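Local coordinates for protein aminoglycoside 6-adenylyltransferase (Bacillus subtilis, PDB 2PBE) that transfers the adenylyl group of ATP, or the guanylyl group of GTP, to the O-6 hydroxyl of streptomycin and so gives the bacterium resistance to that antibiotic, at residues R142-I146 and F208-Y214; K69-K75 and S91-E97; F154-N159 and Y267-D271; W242-F246 and T278-Y282. One frame throughout, in Å; residues are numbered along the deposited sequence.

Contact 1: R142-I146 and F208-Y214; sequences RQYWI and FSMGKNY
Trp-145 pairs with Ser-209 and Ile-146 with Phe-208 in two antiparallel bridges, the first non-hydrogen-bonded, which add strand 145-146 to the edge of the mixed sheet. Ile-146 and Phe-208 form the hydrogen-bonded pair: Ile-146 N reaches Phe-208 O at 2.8 Å, and Phe-208 N returns to Ile-146 O at 3.0 Å. Beyond the strands, Met-210 N donates to Tyr-144 O at 3.2 Å. Asn-213 N donates to Tyr-144 OH at 3.1 Å.

Aromatic contacts surround these bonds. With CG opposite the carbonyl carbon (chi1 -56°), the Tyr-144 ring takes Gly-211 O over one face, off-centre, where Lys-212 CA also makes a CH-pi contact. The edge of Tyr-144 turns to a face of Tyr-214, with planes 73° and centroids 5.5 Å apart. Phe-208 O sits above the Trp-145 indole, and Ile-146 CG2 covers a face of the Phe-208 ring, 4.2 Å from its centroid.

Within 208-214, Ser-209 OG accepts from Gly-211 N in an ST turn. Helix 177-204 backs the apolar side, touching Ile-146 and Met-210. The buried Tyr-144 thus has its carbonyl and its hydroxyl each engaged by a main-chain N-H, which ties its ring to the turn after strand 207-209.

Contact 2: K69-K75 and S91-E97; sequences KRIMMQK and SYIILFE
Met-73 and Ile-94 lie side by side on one face of an antiparallel strand pair interrupted by a classic beta bulge, with Met-73 CG 4.0 Å from Ile-94 CG1. Arg-70, its CG between N and the carbonyl carbon (chi1 42°) and its chain extended, brings CD 3.5 Å from the other branch, Ile-94 CG2. On the reverse face, that of Leu-95 and Met-72, Leu-95 CD2 touches Met-72 CE loosely, and Ile-71 CD1, from the bulge, reaches Leu-95 CD2 at 3.8 Å.

The bulge consists of Ile-71 and Met-72 both facing Leu-95: Ile-71 N binds Leu-95 O, and Leu-95 N binds Met-72 O at an N-H...O angle of 174°. Gln-74 and Ile-93 then exchange a reciprocal pair of backbone bonds. Strand 70-74 is outermost within this chain; 90-96 pairs on its inner side with 101-108.

Toward the polar edge, the Lys-75 aliphatic chain runs alongside Tyr-92, and Lys-75 NZ salt-bridges Asp-61, as Lys-69 NZ does Glu-65. At the far end Glu-97 N donates to Lys-69 O at 3.0 Å.

Contact 3: F154-N159 and Y267-D271; sequences FDDCCN and YPDYD
Asp-155 (chi1 -178°) and Asn-159 (chi1 -165°), one turn apart on helix 151-173, both swing CG opposite the backbone N, which carries their oxygens to the hydroxyl of Tyr-270. The contact is a helix side packed against the loop and first turn of helix 270-283, part of the helical region of the protein.

Pro-268 supplies the apolar half. Its CD lies 3.7 Å from Phe-154 CE2, and its CG is 3.9 Å from Cys-158 CB. That same Cys-158 CB sits at the edge of the Tyr-270 ring, 3.7 Å from CD2, so it fills the angle between proline and tyrosine. Met-195 of helix 177-204 and Phe-252 of helix 238-263 also touch Cys-158.

Both polar groups stand steeply to the Tyr-270 ring, the Asp-155 carboxylate at 68° and the Asn-159 amide nearly perpendicular. Across the loop, Tyr-267 OH binds Asp-271 OD2 on the anti side of the carboxylate and somewhat out of its plane, while Asp-271 OD1 bridges to Arg-253. Tyr-270 OH stands 3.0 Å from Asp-155 OD1 and equally 3.0 Å from Asn-159 OD1.

Contact 4: W242-F246 and T278-Y282; sequences WKSLF and TEGIY
Tyr-282 meets both Trp-242 and Phe-246, one turn apart on helix 238-263, in an aromatic cluster joining two nearly antiparallel helices. Its CB begins the path, 4.1 Å from Phe-246 CZ. CG lies opposite the backbone N (chi1 -179°), and this places it 3.7 Å from Phe-246 CZ. Next, CD1 descends over the centre of the indole, 3.5 Å from Trp-242 CD2, and CE1 continues along it to Trp-242 CG at 3.7 Å. Farther out, CZ meets Phe-246 CE2 at 3.8 Å.

Two edge-to-face stacks result. The edge of Tyr-282 points at the Trp-242 face with planes 65° apart, and the edge of Phe-246 points at the Tyr-282 face with planes at 84°. Thr-278, one turn earlier, brings OG1 to the edge of Phe-246, and Val-169 and Leu-172 of helix 151-173 pack on Trp-242.

The segment axes lie 13.2 Å apart at closest approach, a gap spanned by large rings. The two segments share no hydrogen bonds, so the contact probably depends on dispersion and on the weak electrostatics of ring edges meeting ring faces.

How the contacts relate
Contacts 1 and 2 lie near opposite margins of one mixed sheet: strands 145-146 and 70-74 are its outermost members in this chain, and the contact centres are 29 Å apart. Contact 1 leads into the helical part, since strand 145-146 is followed by helix 151-173, which carries one side of contact 3 about 20 Å away between centres. Helix 270-283 joins contact 3, at its start, to contact 4, farther along it, centres 18 Å apart and nearest atoms about 7 Å. Contacts 2 and 4 are the most distant pair, 53 Å between centres, on opposite sides of the chain's centre. None of the four contacts includes a modelled nucleotide or streptomycin; they belong to the sheet and the helical part of the fold.

Contact 1: R142-I146 and F208-Y214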
loop_
_atom_site.group_PDB
_atom_site.type_symbol
_atom_site.label_atom_id
_atom_site.label_comp_id
_atom_site.label_asym_id
_atom_site.label_seq_id
_atom_site.Cartn_x
_atom_site.Cartn_y
_atom_site.Cartn_z
ATOM N N ARG A 142 4.556 -8.165 6.825
ATOM C CA ARG A 142 5.744 -7.521 6.280
ATOM C C ARG A 142 5.743 -7.692 4.749
ATOM O O ARG A 142 6.428 -6.977 4.016
ATOM C CB ARG A 142 7.007 -8.125 6.894
ATOM N N GLN A 143 4.936 -8.639 4.277
ATOM C CA GLN A 143 4.796 -8.927 2.859
ATOM C C GLN A 143 4.303 -7.687 2.113
ATOM O O GLN A 143 4.722 -7.402 0.985
ATOM C CB GLN A 143 3.784 -10.054 2.694
ATOM C CG GLN A 143 3.527 -10.456 1.264
ATOM C CD GLN A 143 2.278 -11.301 1.111
ATOM O OE1 GLN A 143 1.948 -11.736 0.011
ATOM N NE2 GLN A 143 1.565 -11.534 2.224
ATOM N N TYR A 144 3.410 -6.947 2.764
ATOM C CA TYR A 144 2.825 -5.756 2.176
ATOM C C TYR A 144 3.456 -4.445 2.629
ATOM O O TYR A 144 3.128 -3.383 2.100
ATOM C CB TYR A 144 1.331 -5.712 2.480
ATOM C CG TYR A 144 0.574 -6.932 2.034
ATOM C CD1 TYR A 144 0.398 -7.215 0.655
ATOM C CD2 TYR A 144 0.005 -7.818 2.984
ATOM C CE1 TYR A 144 -0.344 -8.371 0.221
ATOM C CE2 TYR A 144 -0.745 -8.974 2.568
ATOM C CZ TYR A 144 -0.916 -9.237 1.183
ATOM O OH TYR A 144 -1.643 -10.332 0.766
ATOM N N TRP A 145 4.371 -4.507 3.587
ATOM C CA TRP A 145 4.980 -3.285 4.090
ATOM C C TRP A 145 5.945 -2.621 3.112
ATOM O O TRP A 145 6.835 -3.269 2.568
ATOM C CB TRP A 145 5.708 -3.521 5.419
ATOM C CG TRP A 145 5.985 -2.232 6.136
ATOM C CD1 TRP A 145 7.210 -1.738 6.483
ATOM C CD2 TRP A 145 5.019 -1.267 6.576
ATOM N NE1 TRP A 145 7.073 -0.524 7.117
ATOM C CE2 TRP A 145 5.745 -0.204 7.189
ATOM C CE3 TRP A 145 3.609 -1.190 6.511
ATOM C CZ2 TRP A 145 5.111 0.937 7.743
ATOM C CZ3 TRP A 145 2.966 -0.048 7.066
ATOM C CH2 TRP A 145 3.735 1.000 7.674
ATOM N N ILE A 146 5.761 -1.320 2.911
ATOM C CA ILE A 146 6.607 -0.544 2.011
ATOM C C ILE A 146 7.266 0.621 2.749
ATOM O O ILE A 146 6.615 1.311 3.522
ATOM C CB ILE A 146 5.770 -0.011 0.802
ATOM C CG1 ILE A 146 5.439 -1.164 -0.152
ATOM C CG2 ILE A 146 6.506 1.142 0.082
ATOM C CD1 ILE A 146 6.655 -1.808 -0.813
ATOM N N PHE A 208 4.069 2.708 4.191
ATOM C CA PHE A 208 2.672 2.310 4.203
ATOM C C PHE A 208 2.479 0.866 3.811
ATOM O O PHE A 208 3.436 0.168 3.493
ATOM C CB PHE A 208 1.863 3.210 3.268
ATOM C CG PHE A 208 2.383 3.232 1.860
ATOM C CD1 PHE A 208 1.884 2.337 0.897
ATOM C CD2 PHE A 208 3.375 4.151 1.477
ATOM C CE1 PHE A 208 2.365 2.357 -0.456
ATOM C CE2 PHE A 208 3.878 4.194 0.132
ATOM C CZ PHE A 208 3.365 3.291 -0.841
ATOM N N SER A 209 1.234 0.415 3.853
ATOM C CA SER A 209 0.930 -0.944 3.488
ATOM C C SER A 209 0.200 -0.959 2.156
ATOM O O SER A 209 -0.442 0.020 1.780
ATOM C CB SER A 209 0.109 -1.587 4.597
ATOM O OG SER A 209 -0.372 -2.876 4.252
HETATM N N MSE A 210 0.342 -2.056 1.419
HETATM C CA MSE A 210 -0.315 -2.182 0.127
HETATM C C MSE A 210 -1.659 -2.820 0.387
HETATM O O MSE A 210 -2.560 -2.778 -0.449
HETATM C CB MSE A 210 0.532 -3.031 -0.816
HETATM C CG MSE A 210 1.886 -2.405 -1.151
HETATM SE SE MSE A 210 3.061 -3.514 -2.281
HETATM C CE MSE A 210 2.432 -2.994 -3.998
ATOM N N GLY A 211 -1.792 -3.373 1.589
ATOM C CA GLY A 211 -3.027 -4.012 1.991
ATOM C C GLY A 211 -3.147 -5.438 1.506
ATOM O O GLY A 211 -2.440 -5.838 0.576
ATOM N N LYS A 212 -4.032 -6.206 2.142
ATOM C CA LYS A 212 -4.269 -7.595 1.769
ATOM C C LYS A 212 -4.539 -7.622 0.257
ATOM O O LYS A 212 -5.509 -7.039 -0.230
ATOM C CB LYS A 212 -5.480 -8.151 2.531
ATOM C CG LYS A 212 -5.579 -9.673 2.505
ATOM C CD LYS A 212 -4.423 -10.301 3.273
ATOM C CE LYS A 212 -4.204 -11.762 2.880
ATOM N NZ LYS A 212 -2.913 -12.272 3.456
ATOM N N ASN A 213 -3.642 -8.276 -0.475
ATOM C CA ASN A 213 -3.724 -8.377 -1.937
ATOM C C ASN A 213 -3.605 -7.042 -2.660
ATOM O O ASN A 213 -4.321 -6.780 -3.638
ATOM C CB ASN A 213 -5.005 -9.093 -2.390
ATOM C CG ASN A 213 -4.880 -10.599 -2.292
ATOM O OD1 ASN A 213 -5.101 -11.186 -1.229
ATOM N ND2 ASN A 213 -4.501 -11.239 -3.399
ATOM N N TYR A 214 -2.692 -6.205 -2.169
ATOM C CA TYR A 214 -2.385 -4.908 -2.779
ATOM C C TYR A 214 -3.607 -4.023 -3.026
ATOM O O TYR A 214 -3.607 -3.189 -3.935
ATOM C CB TYR A 214 -1.613 -5.159 -4.102
ATOM C CG TYR A 214 -0.688 -6.375 -4.041
ATOM C CD1 TYR A 214 0.531 -6.328 -3.314
ATOM C CD2 TYR A 214 -1.074 -7.619 -4.614
ATOM C CE1 TYR A 214 1.347 -7.499 -3.152
ATOM C CE2 TYR A 214 -0.280 -8.801 -4.450
ATOM C CZ TYR A 214 0.931 -8.733 -3.715
ATOM O OH TYR A 214 1.691 -9.876 -3.519
#

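Contact 2: K69-K75 and S91-E97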
loop_
_atom_site.group_PDB
_atom_site.type_symbol
_atom_site.label_atom_id
_atom_site.label_comp_id
_atom_site.label_asym_id
_atom_site.label_seq_id
_atom_site.Cartn_x
_atom_site.Cartn_y
_atom_site.Cartn_z
ATOM N N LYS A 69 -23.317 10.173 5.225
ATOM C CA LYS A 69 -24.479 10.379 6.069
ATOM C C LYS A 69 -24.559 9.301 7.126
ATOM O O LYS A 69 -24.372 8.114 6.847
ATOM C CB LYS A 69 -25.752 10.404 5.215
ATOM C CG LYS A 69 -26.197 11.788 4.691
ATOM C CD LYS A 69 -25.058 12.640 4.125
ATOM C CE LYS A 69 -24.475 13.615 5.166
ATOM N NZ LYS A 69 -23.086 13.999 4.783
ATOM N N ARG A 70 -24.823 9.737 8.355
ATOM C CA ARG A 70 -24.912 8.818 9.477
ATOM C C ARG A 70 -26.252 8.823 10.185
ATOM O O ARG A 70 -27.011 9.796 10.108
ATOM C CB ARG A 70 -23.805 9.125 10.488
ATOM C CG ARG A 70 -23.575 10.593 10.754
ATOM C CD ARG A 70 -22.419 10.821 11.717
ATOM N NE ARG A 70 -21.771 12.102 11.463
ATOM C CZ ARG A 70 -22.317 13.284 11.690
ATOM N NH1 ARG A 70 -23.541 13.378 12.189
ATOM N NH2 ARG A 70 -21.644 14.383 11.403
ATOM N N ILE A 71 -26.527 7.714 10.868
ATOM C CA ILE A 71 -27.748 7.542 11.641
ATOM C C ILE A 71 -27.555 8.309 12.955
ATOM O O ILE A 71 -28.451 9.013 13.401
ATOM C CB ILE A 71 -28.006 6.037 11.902
ATOM C CG1 ILE A 71 -28.303 5.346 10.569
ATOM C CG2 ILE A 71 -29.139 5.853 12.901
ATOM C CD1 ILE A 71 -28.352 3.847 10.622
HETATM N N MSE A 72 -26.384 8.172 13.570
HETATM C CA MSE A 72 -26.084 8.909 14.800
HETATM C C MSE A 72 -24.609 8.806 15.137
HETATM O O MSE A 72 -23.864 8.081 14.469
HETATM C CB MSE A 72 -26.904 8.386 15.970
HETATM C CG MSE A 72 -26.410 7.067 16.485
HETATM SE SE MSE A 72 -27.338 6.429 18.047
HETATM C CE MSE A 72 -27.123 4.574 17.739
HETATM N N MSE A 73 -24.194 9.503 16.194
HETATM C CA MSE A 73 -22.798 9.491 16.582
HETATM C C MSE A 73 -22.618 9.735 18.064
HETATM O O MSE A 73 -23.432 10.402 18.692
HETATM C CB MSE A 73 -22.085 10.569 15.776
HETATM C CG MSE A 73 -20.661 10.837 16.168
HETATM SE SE MSE A 73 -20.005 12.342 15.136
HETATM C CE MSE A 73 -20.407 13.811 16.333
ATOM N N GLN A 74 -21.527 9.195 18.615
ATOM C CA GLN A 74 -21.210 9.371 20.026
ATOM C C GLN A 74 -19.763 9.841 20.174
ATOM O O GLN A 74 -18.866 9.336 19.485
ATOM C CB GLN A 74 -21.422 8.058 20.798
ATOM C CG GLN A 74 -21.079 8.133 22.293
ATOM C CD GLN A 74 -21.411 6.851 23.052
ATOM O OE1 GLN A 74 -22.573 6.422 23.104
ATOM N NE2 GLN A 74 -20.387 6.226 23.643
ATOM N N LYS A 75 -19.543 10.831 21.036
ATOM C CA LYS A 75 -18.199 11.345 21.297
ATOM C C LYS A 75 -17.974 11.078 22.789
ATOM O O LYS A 75 -18.295 11.910 23.636
ATOM C CB LYS A 75 -18.106 12.832 20.962
ATOM C CG LYS A 75 -18.327 13.130 19.487
ATOM C CD LYS A 75 -18.066 14.581 19.109
ATOM C CE LYS A 75 -19.195 15.513 19.497
ATOM N NZ LYS A 75 -18.812 16.956 19.330
ATOM N N SER A 91 -12.309 10.304 20.624
ATOM C CA SER A 91 -12.791 9.397 19.612
ATOM C C SER A 91 -14.212 9.704 19.190
ATOM O O SER A 91 -14.869 10.568 19.755
ATOM C CB SER A 91 -12.697 7.983 20.138
ATOM O OG SER A 91 -13.395 7.886 21.356
ATOM N N TYR A 92 -14.676 8.972 18.188
ATOM C CA TYR A 92 -16.010 9.131 17.650
ATOM C C TYR A 92 -16.536 7.743 17.358
ATOM O O TYR A 92 -15.786 6.891 16.892
ATOM C CB TYR A 92 -15.957 9.906 16.339
ATOM C CG TYR A 92 -15.284 11.258 16.425
ATOM C CD1 TYR A 92 -16.053 12.434 16.640
ATOM C CD2 TYR A 92 -13.873 11.388 16.291
ATOM C CE1 TYR A 92 -15.435 13.715 16.714
ATOM C CE2 TYR A 92 -13.230 12.665 16.374
ATOM C CZ TYR A 92 -14.026 13.825 16.584
ATOM O OH TYR A 92 -13.444 15.067 16.660
ATOM N N ILE A 93 -17.805 7.488 17.656
ATOM C CA ILE A 93 -18.366 6.189 17.321
ATOM C C ILE A 93 -19.480 6.594 16.383
ATOM O O ILE A 93 -20.392 7.329 16.784
ATOM C CB ILE A 93 -18.948 5.411 18.539
ATOM C CG1 ILE A 93 -17.818 4.855 19.407
ATOM C CG2 ILE A 93 -19.776 4.220 18.060
ATOM C CD1 ILE A 93 -17.035 5.882 20.147
ATOM N N ILE A 94 -19.391 6.162 15.130
ATOM C CA ILE A 94 -20.390 6.516 14.139
ATOM C C ILE A 94 -21.133 5.304 13.601
ATOM O O ILE A 94 -20.533 4.249 13.345
ATOM C CB ILE A 94 -19.735 7.260 12.941
ATOM C CG1 ILE A 94 -18.929 8.449 13.447
ATOM C CG2 ILE A 94 -20.809 7.777 11.976
ATOM C CD1 ILE A 94 -18.046 9.083 12.380
ATOM N N LEU A 95 -22.439 5.472 13.435
ATOM C CA LEU A 95 -23.263 4.433 12.859
ATOM C C LEU A 95 -23.707 5.025 11.534
ATOM O O LEU A 95 -24.553 5.915 11.497
ATOM C CB LEU A 95 -24.476 4.121 13.739
ATOM C CG LEU A 95 -25.334 2.997 13.131
ATOM C CD1 LEU A 95 -24.553 1.710 13.090
ATOM C CD2 LEU A 95 -26.620 2.825 13.901
ATOM N N PHE A 96 -23.128 4.538 10.443
ATOM C CA PHE A 96 -23.458 5.058 9.117
ATOM C C PHE A 96 -24.805 4.620 8.553
ATOM O O PHE A 96 -25.327 3.554 8.894
ATOM C CB PHE A 96 -22.350 4.692 8.131
ATOM C CG PHE A 96 -21.052 5.413 8.380
ATOM C CD1 PHE A 96 -20.924 6.782 8.062
ATOM C CD2 PHE A 96 -19.969 4.749 8.985
ATOM C CE1 PHE A 96 -19.721 7.493 8.342
ATOM C CE2 PHE A 96 -18.753 5.439 9.274
ATOM C CZ PHE A 96 -18.628 6.821 8.951
ATOM N N GLU A 97 -25.367 5.462 7.697
ATOM C CA GLU A 97 -26.644 5.148 7.082
ATOM C C GLU A 97 -26.586 3.878 6.253
ATOM O O GLU A 97 -27.533 3.099 6.253
ATOM C CB GLU A 97 -27.116 6.299 6.194
ATOM C CG GLU A 97 -28.008 7.294 6.885
ATOM C CD GLU A 97 -28.523 8.355 5.932
ATOM O OE1 GLU A 97 -28.961 7.992 4.815
ATOM O OE2 GLU A 97 -28.478 9.555 6.295
#

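Contact 3: F154-N159 and Y267-D271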
loop_
_atom_site.group_PDB
_atom_site.type_symbol
_atom_site.label_atom_id
_atom_site.label_comp_id
_atom_site.label_asym_id
_atom_site.label_seq_id
_atom_site.Cartn_x
_atom_site.Cartn_y
_atom_site.Cartn_z
ATOM N N PHE A 154 16.738 -3.572 -2.003
ATOM C CA PHE A 154 16.549 -3.175 -3.391
ATOM C C PHE A 154 17.007 -4.305 -4.309
ATOM O O PHE A 154 16.258 -4.765 -5.179
ATOM C CB PHE A 154 17.354 -1.911 -3.688
ATOM C CG PHE A 154 17.384 -1.543 -5.139
ATOM C CD1 PHE A 154 16.251 -0.988 -5.763
ATOM C CD2 PHE A 154 18.524 -1.805 -5.923
ATOM C CE1 PHE A 154 16.254 -0.696 -7.160
ATOM C CE2 PHE A 154 18.540 -1.520 -7.313
ATOM C CZ PHE A 154 17.398 -0.963 -7.931
ATOM N N ASP A 155 18.245 -4.737 -4.105
ATOM C CA ASP A 155 18.822 -5.808 -4.888
ATOM C C ASP A 155 17.956 -7.063 -4.780
ATOM O O ASP A 155 17.758 -7.772 -5.762
ATOM C CB ASP A 155 20.235 -6.093 -4.398
ATOM C CG ASP A 155 20.905 -7.166 -5.204
ATOM O OD1 ASP A 155 20.668 -8.368 -4.912
ATOM O OD2 ASP A 155 21.648 -6.810 -6.143
ATOM N N ASP A 156 17.415 -7.322 -3.597
ATOM C CA ASP A 156 16.565 -8.485 -3.433
ATOM C C ASP A 156 15.329 -8.423 -4.343
ATOM O O ASP A 156 15.004 -9.391 -5.019
ATOM C CB ASP A 156 16.116 -8.641 -1.986
ATOM C CG ASP A 156 17.244 -9.040 -1.049
ATOM O OD1 ASP A 156 18.249 -9.622 -1.505
ATOM O OD2 ASP A 156 17.106 -8.783 0.161
ATOM N N CYS A 157 14.652 -7.284 -4.380
ATOM C CA CYS A 157 13.468 -7.173 -5.228
ATOM C C CYS A 157 13.781 -7.435 -6.692
ATOM O O CYS A 157 12.983 -8.053 -7.397
ATOM C CB CYS A 157 12.826 -5.798 -5.097
ATOM S SG CYS A 157 11.233 -5.682 -5.951
ATOM N N CYS A 158 14.943 -6.980 -7.148
ATOM C CA CYS A 158 15.329 -7.180 -8.537
ATOM C C CYS A 158 15.704 -8.643 -8.763
ATOM O O CYS A 158 15.372 -9.230 -9.796
ATOM C CB CYS A 158 16.499 -6.284 -8.905
ATOM S SG CYS A 158 16.121 -4.526 -8.843
ATOM N N ASN A 159 16.383 -9.236 -7.787
ATOM C CA ASN A 159 16.806 -10.620 -7.884
ATOM C C ASN A 159 15.584 -11.511 -8.053
ATOM O O ASN A 159 15.493 -12.274 -9.006
ATOM C CB ASN A 159 17.586 -11.000 -6.627
ATOM C CG ASN A 159 18.361 -12.292 -6.784
ATOM O OD1 ASN A 159 19.579 -12.291 -6.994
ATOM N ND2 ASN A 159 17.656 -13.403 -6.690
ATOM N N TYR A 267 22.674 -0.464 -9.939
ATOM C CA TYR A 267 21.650 -1.077 -10.764
ATOM C C TYR A 267 22.161 -2.497 -11.032
ATOM O O TYR A 267 23.282 -2.681 -11.491
ATOM C CB TYR A 267 21.492 -0.321 -12.077
ATOM C CG TYR A 267 20.354 -0.854 -12.897
ATOM C CD1 TYR A 267 19.004 -0.630 -12.506
ATOM C CD2 TYR A 267 20.607 -1.646 -14.045
ATOM C CE1 TYR A 267 17.927 -1.188 -13.244
ATOM C CE2 TYR A 267 19.542 -2.209 -14.800
ATOM C CZ TYR A 267 18.208 -1.983 -14.393
ATOM O OH TYR A 267 17.180 -2.571 -15.096
ATOM N N PRO A 268 21.352 -3.521 -10.725
ATOM C CA PRO A 268 21.804 -4.892 -10.960
ATOM C C PRO A 268 22.006 -5.233 -12.417
ATOM O O PRO A 268 21.647 -4.466 -13.299
ATOM C CB PRO A 268 20.690 -5.727 -10.346
ATOM C CG PRO A 268 20.092 -4.816 -9.325
ATOM C CD PRO A 268 20.050 -3.509 -10.043
ATOM N N ASP A 269 22.565 -6.414 -12.658
ATOM C CA ASP A 269 22.795 -6.875 -14.016
ATOM C C ASP A 269 21.788 -7.957 -14.379
ATOM O O ASP A 269 21.866 -8.560 -15.463
ATOM C CB ASP A 269 24.228 -7.405 -14.196
ATOM C CG ASP A 269 24.573 -8.534 -13.234
ATOM O OD1 ASP A 269 23.783 -9.490 -13.110
ATOM O OD2 ASP A 269 25.647 -8.490 -12.605
ATOM N N TYR A 270 20.842 -8.192 -13.474
ATOM C CA TYR A 270 19.814 -9.186 -13.701
ATOM C C TYR A 270 18.998 -8.836 -14.938
ATOM O O TYR A 270 18.624 -9.714 -15.705
ATOM C CB TYR A 270 18.884 -9.288 -12.502
ATOM C CG TYR A 270 19.587 -9.416 -11.168
ATOM C CD1 TYR A 270 20.691 -10.283 -11.002
ATOM C CD2 TYR A 270 19.102 -8.714 -10.029
ATOM C CE1 TYR A 270 21.304 -10.460 -9.717
ATOM C CE2 TYR A 270 19.700 -8.875 -8.746
ATOM C CZ TYR A 270 20.796 -9.754 -8.593
ATOM O OH TYR A 270 21.369 -9.956 -7.352
ATOM N N ASP A 271 18.717 -7.550 -15.118
ATOM C CA ASP A 271 17.940 -7.062 -16.261
ATOM C C ASP A 271 18.593 -7.558 -17.550
ATOM O O ASP A 271 18.035 -8.365 -18.306
ATOM C CB ASP A 271 17.922 -5.525 -16.229
ATOM C CG ASP A 271 17.270 -4.882 -17.467
ATOM O OD1 ASP A 271 16.791 -5.594 -18.375
ATOM O OD2 ASP A 271 17.244 -3.622 -17.517
#

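Contact 4: W242-F246 and T278-Y282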
loop_
_atom_site.group_PDB
_atom_site.type_symbol
_atom_site.label_atom_id
_atom_site.label_comp_id
_atom_site.label_asym_id
_atom_site.label_seq_id
_atom_site.Cartn_x
_atom_site.Cartn_y
_atom_site.Cartn_z
ATOM N N TRP A 242 3.244 -13.587 -23.215
ATOM C CA TRP A 242 4.580 -13.077 -23.481
ATOM C C TRP A 242 4.514 -11.560 -23.399
ATOM O O TRP A 242 5.427 -10.912 -22.884
ATOM C CB TRP A 242 5.060 -13.494 -24.876
ATOM C CG TRP A 242 5.598 -14.896 -24.982
ATOM C CD1 TRP A 242 5.004 -15.962 -25.620
ATOM C CD2 TRP A 242 6.844 -15.379 -24.479
ATOM N NE1 TRP A 242 5.802 -17.076 -25.547
ATOM C CE2 TRP A 242 6.941 -16.763 -24.855
ATOM C CE3 TRP A 242 7.898 -14.790 -23.745
ATOM C CZ2 TRP A 242 8.056 -17.573 -24.520
ATOM C CZ3 TRP A 242 9.022 -15.593 -23.405
ATOM C CH2 TRP A 242 9.083 -16.985 -23.800
ATOM N N LYS A 243 3.418 -11.012 -23.920
ATOM C CA LYS A 243 3.195 -9.573 -23.925
ATOM C C LYS A 243 3.114 -9.058 -22.484
ATOM O O LYS A 243 3.818 -8.117 -22.119
ATOM C CB LYS A 243 1.907 -9.274 -24.707
ATOM C CG LYS A 243 1.599 -7.790 -24.916
ATOM C CD LYS A 243 0.510 -7.557 -25.972
ATOM C CE LYS A 243 -0.850 -8.140 -25.607
ATOM N NZ LYS A 243 -1.880 -7.736 -26.628
ATOM N N SER A 244 2.282 -9.680 -21.665
ATOM C CA SER A 244 2.149 -9.272 -20.273
ATOM C C SER A 244 3.515 -9.270 -19.591
ATOM O O SER A 244 3.855 -8.331 -18.887
ATOM C CB SER A 244 1.221 -10.224 -19.521
ATOM O OG SER A 244 -0.133 -10.020 -19.881
ATOM N N LEU A 245 4.290 -10.330 -19.813
ATOM C CA LEU A 245 5.618 -10.472 -19.208
ATOM C C LEU A 245 6.589 -9.405 -19.662
ATOM O O LEU A 245 7.289 -8.799 -18.848
ATOM C CB LEU A 245 6.204 -11.849 -19.533
ATOM C CG LEU A 245 7.607 -12.070 -18.955
ATOM C CD1 LEU A 245 7.551 -12.149 -17.437
ATOM C CD2 LEU A 245 8.178 -13.348 -19.534
ATOM N N PHE A 246 6.659 -9.194 -20.971
ATOM C CA PHE A 246 7.563 -8.176 -21.476
ATOM C C PHE A 246 7.146 -6.807 -20.974
ATOM O O PHE A 246 7.996 -5.946 -20.760
ATOM C CB PHE A 246 7.614 -8.181 -22.998
ATOM C CG PHE A 246 8.212 -9.433 -23.584
ATOM C CD1 PHE A 246 9.215 -10.158 -22.901
ATOM C CD2 PHE A 246 7.814 -9.867 -24.857
ATOM C CE1 PHE A 246 9.813 -11.312 -23.494
ATOM C CE2 PHE A 246 8.395 -11.011 -25.468
ATOM C CZ PHE A 246 9.397 -11.735 -24.783
ATOM N N THR A 278 15.770 -14.577 -21.937
ATOM C CA THR A 278 14.425 -14.795 -22.464
ATOM C C THR A 278 14.297 -14.392 -23.936
ATOM O O THR A 278 13.406 -14.868 -24.643
ATOM C CB THR A 278 13.330 -14.081 -21.630
ATOM O OG1 THR A 278 12.922 -12.880 -22.294
ATOM C CG2 THR A 278 13.836 -13.746 -20.244
ATOM N N GLU A 279 15.201 -13.540 -24.406
ATOM C CA GLU A 279 15.177 -13.135 -25.800
ATOM C C GLU A 279 15.640 -14.351 -26.599
ATOM O O GLU A 279 15.089 -14.660 -27.651
ATOM C CB GLU A 279 16.113 -11.949 -26.025
ATOM C CG GLU A 279 15.511 -10.837 -26.890
ATOM C CD GLU A 279 16.147 -9.458 -26.653
ATOM O OE1 GLU A 279 17.397 -9.340 -26.696
ATOM O OE2 GLU A 279 15.396 -8.480 -26.437
ATOM N N GLY A 280 16.647 -15.050 -26.073
ATOM C CA GLY A 280 17.170 -16.226 -26.745
ATOM C C GLY A 280 16.111 -17.278 -26.981
ATOM O O GLY A 280 16.023 -17.879 -28.048
ATOM N N ILE A 281 15.280 -17.480 -25.972
ATOM C CA ILE A 281 14.210 -18.468 -26.028
ATOM C C ILE A 281 12.975 -18.008 -26.814
ATOM O O ILE A 281 12.362 -18.808 -27.534
ATOM C CB ILE A 281 13.828 -18.875 -24.587
ATOM C CG1 ILE A 281 15.010 -19.648 -23.983
ATOM C CG2 ILE A 281 12.519 -19.673 -24.558
ATOM C CD1 ILE A 281 14.961 -19.737 -22.496
ATOM N N TYR A 282 12.630 -16.734 -26.684
ATOM C CA TYR A 282 11.483 -16.159 -27.370
ATOM C C TYR A 282 11.606 -16.262 -28.890
ATOM O O TYR A 282 10.638 -16.600 -29.580
ATOM C CB TYR A 282 11.325 -14.699 -26.954
ATOM C CG TYR A 282 10.138 -14.007 -27.593
ATOM C CD1 TYR A 282 8.813 -14.365 -27.244
ATOM C CD2 TYR A 282 10.328 -13.000 -28.582
ATOM C CE1 TYR A 282 7.684 -13.740 -27.871
ATOM C CE2 TYR A 282 9.200 -12.362 -29.221
ATOM C CZ TYR A 282 7.886 -12.749 -28.852
ATOM O OH TYR A 282 6.787 -12.185 -29.460
#